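Local atomic coordinates of VirK protein (Legionella pneumophila, PDB entry 5XTA), a protein that is of unknown function but belongs to the bacterial VirK family, has a novel fold and is probably linked to type II secretion. Residues I20-N25 and V42-V47; M74-K79 and I90-L95. The protein carries 3 engineered substitutions. One frame throughout, in Å; residues are numbered along the deposited sequence.

Interaction 1: I20-N25 and V42-V47; sequences ITFVIN and VTPNAV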
ATOM      1  N   ILE A  20      -9.811  -7.521  -1.207  1.00 25.48           N
ATOM      2  CA  ILE A  20      -9.829  -8.758  -0.453  1.00 24.68           C
ATOM      3  C   ILE A  20      -8.819  -8.773   0.715  1.00 24.73           C
ATOM      4  O   ILE A  20      -7.689  -8.330   0.581  1.00 23.00           O
ATOM      5  CB  ILE A  20      -9.499  -9.898  -1.451  1.00 26.74           C
ATOM      6  CG1 ILE A  20     -10.566  -9.989  -2.578  1.00 29.89           C
ATOM      7  CG2 ILE A  20      -9.340 -11.232  -0.790  1.00 28.22           C
ATOM      8  CD1 ILE A  20     -12.014  -9.879  -2.135  1.00 31.24           C
ATOM      9  N   THR A  21      -9.207  -9.369   1.829  1.00 23.04           N
ATOM     10  CA  THR A  21      -8.323  -9.598   2.968  1.00 23.03           C
ATOM     11  C   THR A  21      -8.288 -11.090   3.295  1.00 23.42           C
ATOM     12  O   THR A  21      -9.335 -11.743   3.405  1.00 23.07           O
ATOM     13  CB  THR A  21      -8.765  -8.780   4.199  1.00 22.54           C
ATOM     14  OG1 THR A  21      -8.653  -7.387   3.900  1.00 22.02           O
ATOM     15  CG2 THR A  21      -7.869  -9.059   5.404  1.00 22.91           C
ATOM     16  N   PHE A  22      -7.071 -11.603   3.463  1.00 24.65           N
ATOM     17  CA  PHE A  22      -6.802 -12.978   3.877  1.00 25.25           C
ATOM     18  C   PHE A  22      -6.451 -13.008   5.364  1.00 25.91           C
ATOM     19  O   PHE A  22      -5.554 -12.271   5.803  1.00 23.53           O
ATOM     20  CB  PHE A  22      -5.656 -13.594   3.080  1.00 26.28           C
ATOM     21  CG  PHE A  22      -5.902 -13.609   1.621  1.00 28.51           C
ATOM     22  CD1 PHE A  22      -6.816 -14.487   1.074  1.00 30.43           C
ATOM     23  CD2 PHE A  22      -5.282 -12.695   0.782  1.00 32.51           C
ATOM     24  CE1 PHE A  22      -7.080 -14.497  -0.290  1.00 30.62           C
ATOM     25  CE2 PHE A  22      -5.571 -12.684  -0.574  1.00 32.84           C
ATOM     26  CZ  PHE A  22      -6.453 -13.604  -1.109  1.00 31.45           C
ATOM     27  N   VAL A  23      -7.199 -13.841   6.104  1.00 25.40           N
ATOM     28  CA  VAL A  23      -6.932 -14.138   7.507  1.00 25.93           C
ATOM     29  C   VAL A  23      -6.583 -15.624   7.664  1.00 25.93           C
ATOM     30  O   VAL A  23      -7.377 -16.519   7.345  1.00 24.25           O
ATOM     31  CB  VAL A  23      -8.080 -13.710   8.417  1.00 27.75           C
ATOM     32  CG1 VAL A  23      -7.704 -13.899   9.875  1.00 29.33           C
ATOM     33  CG2 VAL A  23      -8.408 -12.240   8.197  1.00 27.14           C
ATOM     34  N   ILE A  24      -5.372 -15.875   8.123  1.00 25.28           N
ATOM     35  CA  ILE A  24      -4.856 -17.209   8.224  1.00 28.39           C
ATOM     36  C   ILE A  24      -4.572 -17.564   9.643  1.00 30.32           C
ATOM     37  O   ILE A  24      -3.823 -16.855  10.338  1.00 30.56           O
ATOM     38  CB  ILE A  24      -3.600 -17.346   7.385  1.00 31.15           C
ATOM     39  CG1 ILE A  24      -3.990 -16.800   6.015  1.00 33.58           C
ATOM     40  CG2 ILE A  24      -3.113 -18.807   7.368  1.00 34.48           C
ATOM     41  CD1 ILE A  24      -3.165 -17.215   4.859  1.00 36.64           C
ATOM     42  N   ASN A  25      -5.149 -18.689  10.054  1.00 30.63           N
ATOM     43  CA  ASN A  25      -4.930 -19.251  11.399  1.00 32.65           C
ATOM     44  C   ASN A  25      -3.969 -20.433  11.297  1.00 33.21           C
ATOM     45  O   ASN A  25      -4.354 -21.558  10.905  1.00 29.77           O
ATOM     46  CB  ASN A  25      -6.277 -19.612  12.003  1.00 32.90           C
ATOM     47  CG  ASN A  25      -6.196 -20.019  13.463  1.00 35.72           C
ATOM     48  OD1 ASN A  25      -5.131 -20.191  14.051  1.00 34.37           O
ATOM     49  ND2 ASN A  25      -7.358 -20.157  14.054  1.00 37.05           N
ATOM     50  N   VAL A  42      -3.643 -10.279   5.981  1.00 21.32           N
ATOM     51  CA  VAL A  42      -2.938  -9.558   4.901  1.00 21.72           C
ATOM     52  C   VAL A  42      -3.978  -9.091   3.900  1.00 20.29           C
ATOM     53  O   VAL A  42      -4.818  -9.865   3.496  1.00 18.80           O
ATOM     54  CB  VAL A  42      -1.908 -10.443   4.139  1.00 26.34           C
ATOM     55  CG1 VAL A  42      -1.268  -9.693   2.958  1.00 27.93           C
ATOM     56  CG2 VAL A  42      -0.789 -10.933   5.061  1.00 29.00           C
ATOM     57  N   THR A  43      -3.867  -7.841   3.459  1.00 20.23           N
ATOM     58  CA  THR A  43      -4.706  -7.340   2.385  1.00 21.59           C
ATOM     59  C   THR A  43      -3.832  -6.828   1.234  1.00 22.54           C
ATOM     60  O   THR A  43      -3.317  -5.740   1.285  1.00 23.42           O
ATOM     61  CB  THR A  43      -5.817  -6.338   2.828  1.00 24.29           C
ATOM     62  OG1 THR A  43      -6.504  -5.835   1.665  1.00 25.74           O
ATOM     63  CG2 THR A  43      -5.325  -5.176   3.577  1.00 24.40           C
ATOM     64  N   PRO A  44      -3.682  -7.638   0.178  1.00 24.05           N
ATOM     65  CA  PRO A  44      -2.943  -7.196  -1.000  1.00 24.01           C
ATOM     66  C   PRO A  44      -3.725  -6.202  -1.803  1.00 23.57           C
ATOM     67  O   PRO A  44      -4.949  -6.219  -1.778  1.00 24.22           O
ATOM     68  CB  PRO A  44      -2.718  -8.476  -1.786  1.00 24.15           C
ATOM     69  CG  PRO A  44      -3.459  -9.568  -1.070  1.00 27.44           C
ATOM     70  CD  PRO A  44      -4.295  -8.966   0.009  1.00 24.12           C
ATOM     71  N   ASN A  45      -3.043  -5.309  -2.515  1.00 24.33           N
ATOM     72  CA  ASN A  45      -3.767  -4.339  -3.353  1.00 25.45           C
ATOM     73  C   ASN A  45      -4.143  -4.891  -4.739  1.00 27.62           C
ATOM     74  O   ASN A  45      -4.787  -4.186  -5.507  1.00 29.17           O
ATOM     75  CB  ASN A  45      -2.964  -3.057  -3.487  1.00 28.30           C
ATOM     76  CG  ASN A  45      -1.924  -3.130  -4.561  1.00 30.13           C
ATOM     77  OD1 ASN A  45      -1.190  -4.132  -4.677  1.00 28.11           O
ATOM     78  ND2 ASN A  45      -1.843  -2.076  -5.370  1.00 32.66           N
ATOM     79  N   ALA A  46      -3.717  -6.135  -5.034  1.00 26.31           N
ATOM     80  CA  ALA A  46      -3.970  -6.831  -6.300  1.00 26.69           C
ATOM     81  C   ALA A  46      -4.251  -8.325  -6.078  1.00 25.48           C
ATOM     82  O   ALA A  46      -3.731  -8.948  -5.158  1.00 26.42           O
ATOM     83  CB  ALA A  46      -2.773  -6.683  -7.217  1.00 27.05           C
ATOM     84  N   VAL A  47      -5.119  -8.881  -6.913  1.00 25.88           N
ATOM     85  CA  VAL A  47      -5.560 -10.270  -6.781  1.00 23.06           C
ATOM     86  C   VAL A  47      -6.068 -10.683  -8.167  1.00 23.45           C
ATOM     87  O   VAL A  47      -6.493  -9.822  -8.993  1.00 22.45           O
ATOM     88  CB  VAL A  47      -6.624 -10.415  -5.650  1.00 23.02           C
ATOM     89  CG1 VAL A  47      -7.836  -9.570  -5.951  1.00 24.55           C
ATOM     90  CG2 VAL A  47      -7.045 -11.858  -5.414  1.00 21.96           C
TER
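At one end of a small three-stranded antiparallel sheet, the last residue of strand 38-42 pairs with strand 21-25 just before the chain turns off toward strand 46-50. Phe22 and Val42 form an antiparallel hydrogen-bonded pair: Phe22 N donates to Val42 O at 2.8 Å, and Val42 N donates back to Phe22 O at the same length. Past this pair the ladder stops, and a side chain takes over from the backbone. Thr43 OG1 donates to Ile20 O at 3.0 Å, standing well above the carbonyl plane; a chi1 of 175° swings the hydroxyl away from Thr43 N and toward that carbonyl. Thr21 OG1 packs against Thr43 CB at 3.2 Å. Pro44 then folds in beside the phenyl ring of Phe22, its CG lying at the ring edge 3.8 Å from Phe22 CE2, while Ile20 CG2 sits over one face of the same ring, displaced toward the rim. More loosely, Ile20 CG1 meets Val47 CG1 at 4.4 Å. Strand 116-119 flanks the other edge of strand 21-25, with Phe116 and Val118 touching Phe22. Helix 7-15 lies against Ile20 and Val47 through Ile14, and Ala57 of strand 54-63 touches both Phe22 and Pro44; beyond Val42, a strand of a neighbouring subunit continues the sheet.

Interaction 2: M74-K79 and I90-L95; sequences MFDYSK and IKTTVL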
HETATM    1  N   MSE A  74      15.211  -8.108   5.225  1.00 28.66           N
HETATM    2  CA  MSE A  74      14.726  -9.203   4.399  0.50 29.26           C
HETATM    3  C   MSE A  74      13.346  -8.918   3.895  1.00 27.26           C
HETATM    4  O   MSE A  74      12.617  -8.101   4.459  1.00 26.17           O
HETATM    5  CB  MSE A  74      14.656 -10.464   5.240  0.50 32.05           C
HETATM    6  CG  MSE A  74      16.026 -11.093   5.401  0.50 36.23           C
HETATM    7 SE   MSE A  74      15.732 -12.592   6.618  0.50 39.27          SE
HETATM    8  CE  MSE A  74      15.429 -11.441   8.191  0.50 41.11           C
ATOM      9  N   PHE A  75      12.971  -9.579   2.809  1.00 25.26           N
ATOM     10  CA  PHE A  75      11.547  -9.575   2.364  1.00 23.98           C
ATOM     11  C   PHE A  75      11.048 -10.985   2.567  1.00 24.95           C
ATOM     12  O   PHE A  75      11.708 -11.936   2.142  1.00 25.51           O
ATOM     13  CB  PHE A  75      11.380  -9.229   0.908  1.00 22.46           C
ATOM     14  CG  PHE A  75      11.713  -7.803   0.575  1.00 21.92           C
ATOM     15  CD1 PHE A  75      10.906  -6.766   1.026  1.00 21.19           C
ATOM     16  CD2 PHE A  75      12.787  -7.506  -0.240  1.00 21.94           C
ATOM     17  CE1 PHE A  75      11.202  -5.447   0.698  1.00 21.76           C
ATOM     18  CE2 PHE A  75      13.084  -6.200  -0.579  1.00 21.61           C
ATOM     19  CZ  PHE A  75      12.287  -5.167  -0.105  1.00 21.73           C
ATOM     20  N   ASP A  76       9.895 -11.100   3.225  1.00 23.88           N
ATOM     21  CA  ASP A  76       9.129 -12.331   3.242  1.00 25.40           C
ATOM     22  C   ASP A  76       8.107 -12.173   2.166  1.00 23.11           C
ATOM     23  O   ASP A  76       7.131 -11.446   2.339  1.00 23.01           O
ATOM     24  CB  ASP A  76       8.430 -12.529   4.584  1.00 27.83           C
ATOM     25  CG  ASP A  76       9.353 -12.988   5.660  1.00 33.66           C
ATOM     26  OD1 ASP A  76      10.554 -13.271   5.406  1.00 39.00           O
ATOM     27  OD2 ASP A  76       8.853 -13.050   6.796  1.00 42.16           O
ATOM     28  N   TYR A  77       8.327 -12.857   1.062  1.00 20.76           N
ATOM     29  CA  TYR A  77       7.394 -12.888  -0.027  1.00 21.65           C
ATOM     30  C   TYR A  77       6.447 -14.092   0.102  1.00 22.23           C
ATOM     31  O   TYR A  77       6.883 -15.266   0.047  1.00 20.98           O
ATOM     32  CB  TYR A  77       8.154 -12.961  -1.342  1.00 22.16           C
ATOM     33  CG  TYR A  77       7.286 -13.165  -2.550  1.00 23.88           C
ATOM     34  CD1 TYR A  77       6.534 -12.125  -3.067  1.00 25.37           C
ATOM     35  CD2 TYR A  77       7.199 -14.405  -3.176  1.00 24.87           C
ATOM     36  CE1 TYR A  77       5.749 -12.299  -4.203  1.00 27.53           C
ATOM     37  CE2 TYR A  77       6.393 -14.592  -4.291  1.00 27.14           C
ATOM     38  CZ  TYR A  77       5.666 -13.533  -4.799  1.00 27.34           C
ATOM     39  OH  TYR A  77       4.867 -13.691  -5.889  1.00 29.81           O
ATOM     40  N   SER A  78       5.158 -13.800   0.235  1.00 22.04           N
ATOM     41  CA  SER A  78       4.135 -14.809   0.360  1.00 22.17           C
ATOM     42  C   SER A  78       3.274 -14.836  -0.880  1.00 23.68           C
ATOM     43  O   SER A  78       2.765 -13.806  -1.293  1.00 23.08           O
ATOM     44  CB  SER A  78       3.293 -14.512   1.569  1.00 24.51           C
ATOM     45  OG  SER A  78       4.096 -14.641   2.718  1.00 26.15           O
ATOM     46  N   LYS A  79       3.139 -16.030  -1.465  1.00 23.92           N
ATOM     47  CA  LYS A  79       2.264 -16.306  -2.593  1.00 25.18           C
ATOM     48  C   LYS A  79       1.041 -17.128  -2.112  1.00 24.86           C
ATOM     49  O   LYS A  79       1.196 -18.176  -1.506  1.00 24.06           O
ATOM     50  CB  LYS A  79       3.088 -17.049  -3.644  1.00 27.38           C
ATOM     51  CG  LYS A  79       2.326 -17.577  -4.847  1.00 29.64           C
ATOM     52  CD  LYS A  79       1.857 -16.456  -5.730  1.00 32.81           C
ATOM     53  CE  LYS A  79       1.174 -17.040  -6.961  1.00 38.62           C
ATOM     54  NZ  LYS A  79       0.493 -15.981  -7.724  1.00 44.15           N
ATOM     55  N   ILE A  90      -0.051 -21.272   1.081  1.00 30.89           N
ATOM     56  CA  ILE A  90       0.745 -20.062   1.193  1.00 30.81           C
ATOM     57  C   ILE A  90       2.168 -20.514   1.130  1.00 30.21           C
ATOM     58  O   ILE A  90       2.612 -21.309   1.946  1.00 30.57           O
ATOM     59  CB  ILE A  90       0.536 -19.273   2.487  1.00 33.21           C
ATOM     60  CG1 ILE A  90      -0.950 -18.991   2.722  1.00 34.31           C
ATOM     61  CG2 ILE A  90       1.353 -17.976   2.451  1.00 32.82           C
ATOM     62  CD1 ILE A  90      -1.695 -20.089   3.434  1.00 38.44           C
ATOM     63  N   LYS A  91       2.873 -20.012   0.139  1.00 28.40           N
ATOM     64  CA  LYS A  91       4.264 -20.259   0.029  1.00 28.75           C
ATOM     65  C   LYS A  91       5.046 -18.970   0.294  1.00 27.08           C
ATOM     66  O   LYS A  91       4.857 -17.964  -0.372  1.00 24.24           O
ATOM     67  CB  LYS A  91       4.585 -20.861  -1.320  1.00 31.02           C
ATOM     68  CG  LYS A  91       6.075 -21.170  -1.396  1.00 35.81           C
ATOM     69  CD  LYS A  91       6.454 -22.215  -2.406  1.00 39.83           C
ATOM     70  CE  LYS A  91       7.923 -22.596  -2.236  1.00 41.14           C
ATOM     71  NZ  LYS A  91       8.567 -22.886  -3.535  1.00 44.03           N
ATOM     72  N   THR A  92       5.881 -18.999   1.320  1.00 26.15           N
ATOM     73  CA  THR A  92       6.673 -17.844   1.704  1.00 27.14           C
ATOM     74  C   THR A  92       8.124 -18.070   1.332  1.00 27.33           C
ATOM     75  O   THR A  92       8.697 -19.088   1.688  1.00 29.55           O
ATOM     76  CB  THR A  92       6.544 -17.581   3.201  1.00 28.61           C
ATOM     77  OG1 THR A  92       5.170 -17.357   3.483  1.00 29.12           O
ATOM     78  CG2 THR A  92       7.389 -16.312   3.629  1.00 29.61           C
ATOM     79  N   THR A  93       8.689 -17.144   0.577  1.00 24.96           N
ATOM     80  CA  THR A  93      10.061 -17.192   0.139  1.00 25.32           C
ATOM     81  C   THR A  93      10.801 -16.040   0.797  1.00 26.51           C
ATOM     82  O   THR A  93      10.379 -14.861   0.714  1.00 22.63           O
ATOM     83  CB  THR A  93      10.128 -17.108  -1.400  1.00 25.89           C
ATOM     84  OG1 THR A  93       9.461 -18.251  -1.957  1.00 26.09           O
ATOM     85  CG2 THR A  93      11.562 -17.084  -1.890  1.00 26.95           C
ATOM     86  N   VAL A  94      11.903 -16.360   1.463  1.00 26.23           N
ATOM     87  CA  VAL A  94      12.605 -15.342   2.212  1.00 27.11           C
ATOM     88  C   VAL A  94      13.790 -14.869   1.382  1.00 28.06           C
ATOM     89  O   VAL A  94      14.609 -15.692   0.944  1.00 29.64           O
ATOM     90  CB  VAL A  94      13.034 -15.851   3.587  1.00 29.37           C
ATOM     91  CG1 VAL A  94      13.682 -14.751   4.371  1.00 29.16           C
ATOM     92  CG2 VAL A  94      11.849 -16.408   4.360  1.00 30.32           C
ATOM     93  N   LEU A  95      13.874 -13.548   1.187  1.00 26.12           N
ATOM     94  CA  LEU A  95      14.860 -12.903   0.324  1.00 27.28           C
ATOM     95  C   LEU A  95      15.649 -11.822   1.060  1.00 27.50           C
ATOM     96  O   LEU A  95      15.086 -11.056   1.820  1.00 27.01           O
ATOM     97  CB  LEU A  95      14.138 -12.265  -0.854  1.00 29.01           C
ATOM     98  CG  LEU A  95      13.237 -13.202  -1.662  1.00 30.12           C
ATOM     99  CD1 LEU A  95      12.227 -12.369  -2.415  1.00 31.87           C
ATOM    100  CD2 LEU A  95      14.036 -14.075  -2.613  1.00 31.39           C
TER
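The Tyr77 ring meets Thr93 edge-on, with Thr93 CB near the ring plane and 4.4 Å from Tyr77 CD2. Phe62 of a neighbouring subunit meets this ring steeply inclined, and Tyr77 OH is hydrogen-bonded to Asp65 OD2 of that subunit. The Phe75 ring turns off from strand 90-95, leaving its CB beside Leu95 CB, and engages Arg60 in a cation-pi contact. The flat carboxylate of Asp76 runs alongside Val94 in the same direction, with OD1 3.6 Å from each methyl of the valine. These groups decorate an antiparallel hairpin in regular register: Phe75 with Leu95, Tyr77 with Thr93 and Lys79 with Lys91 are hydrogen-bonded pairs, each closed by two backbone bonds, the straightest being Lys79 N to Lys91 O at 171°. Between them sit the non-hydrogen-bonded pairs, Asp76 with Val94 and Ser78 with Thr92. In the latter, Ser78 OG and Thr92 OG1 are hydrogen-bonded at 3.0 Å; both oxygens lie anti to their carbonyl carbons (chi1 -65° and -59°), which turns them to each other. In one of its two conformers Met74, a selenomethionine, brings SE to 3.7 Å from Val94 CG1. Chemically, the hairpin has two different faces. On one, Ser78 and Thr92 share a hydroxyl-hydroxyl bond; nearby, Asp76 OD1 lies close to Asp66 OD1, which may favour protonation of one of the two. The other face offers Tyr77, Thr93 and Leu95 to a neighbouring subunit, making the hairpin part of the assembly interface.

Both segments of interaction 1 precede those of interaction 2 along the chain, and the centres of the two contacts lie about 14 Å apart. Interaction 1 pairs two strands of the small three-stranded sheet, 21-25 and 38-42, and follows the chain across into strand 46-50, an outermost strand of the six-stranded sheet. Interaction 2, by contrast, is a hairpin inside that larger sheet, formed by the neighbouring strands 74-83 and 87-96. The two meet directly where Ile24 CD1 packs on Ile90 CD1 at 3.5 Å, an apolar contact between the sheets. Both also touch the same neighbouring subunit, so residues of both contacts contribute to the interface with it.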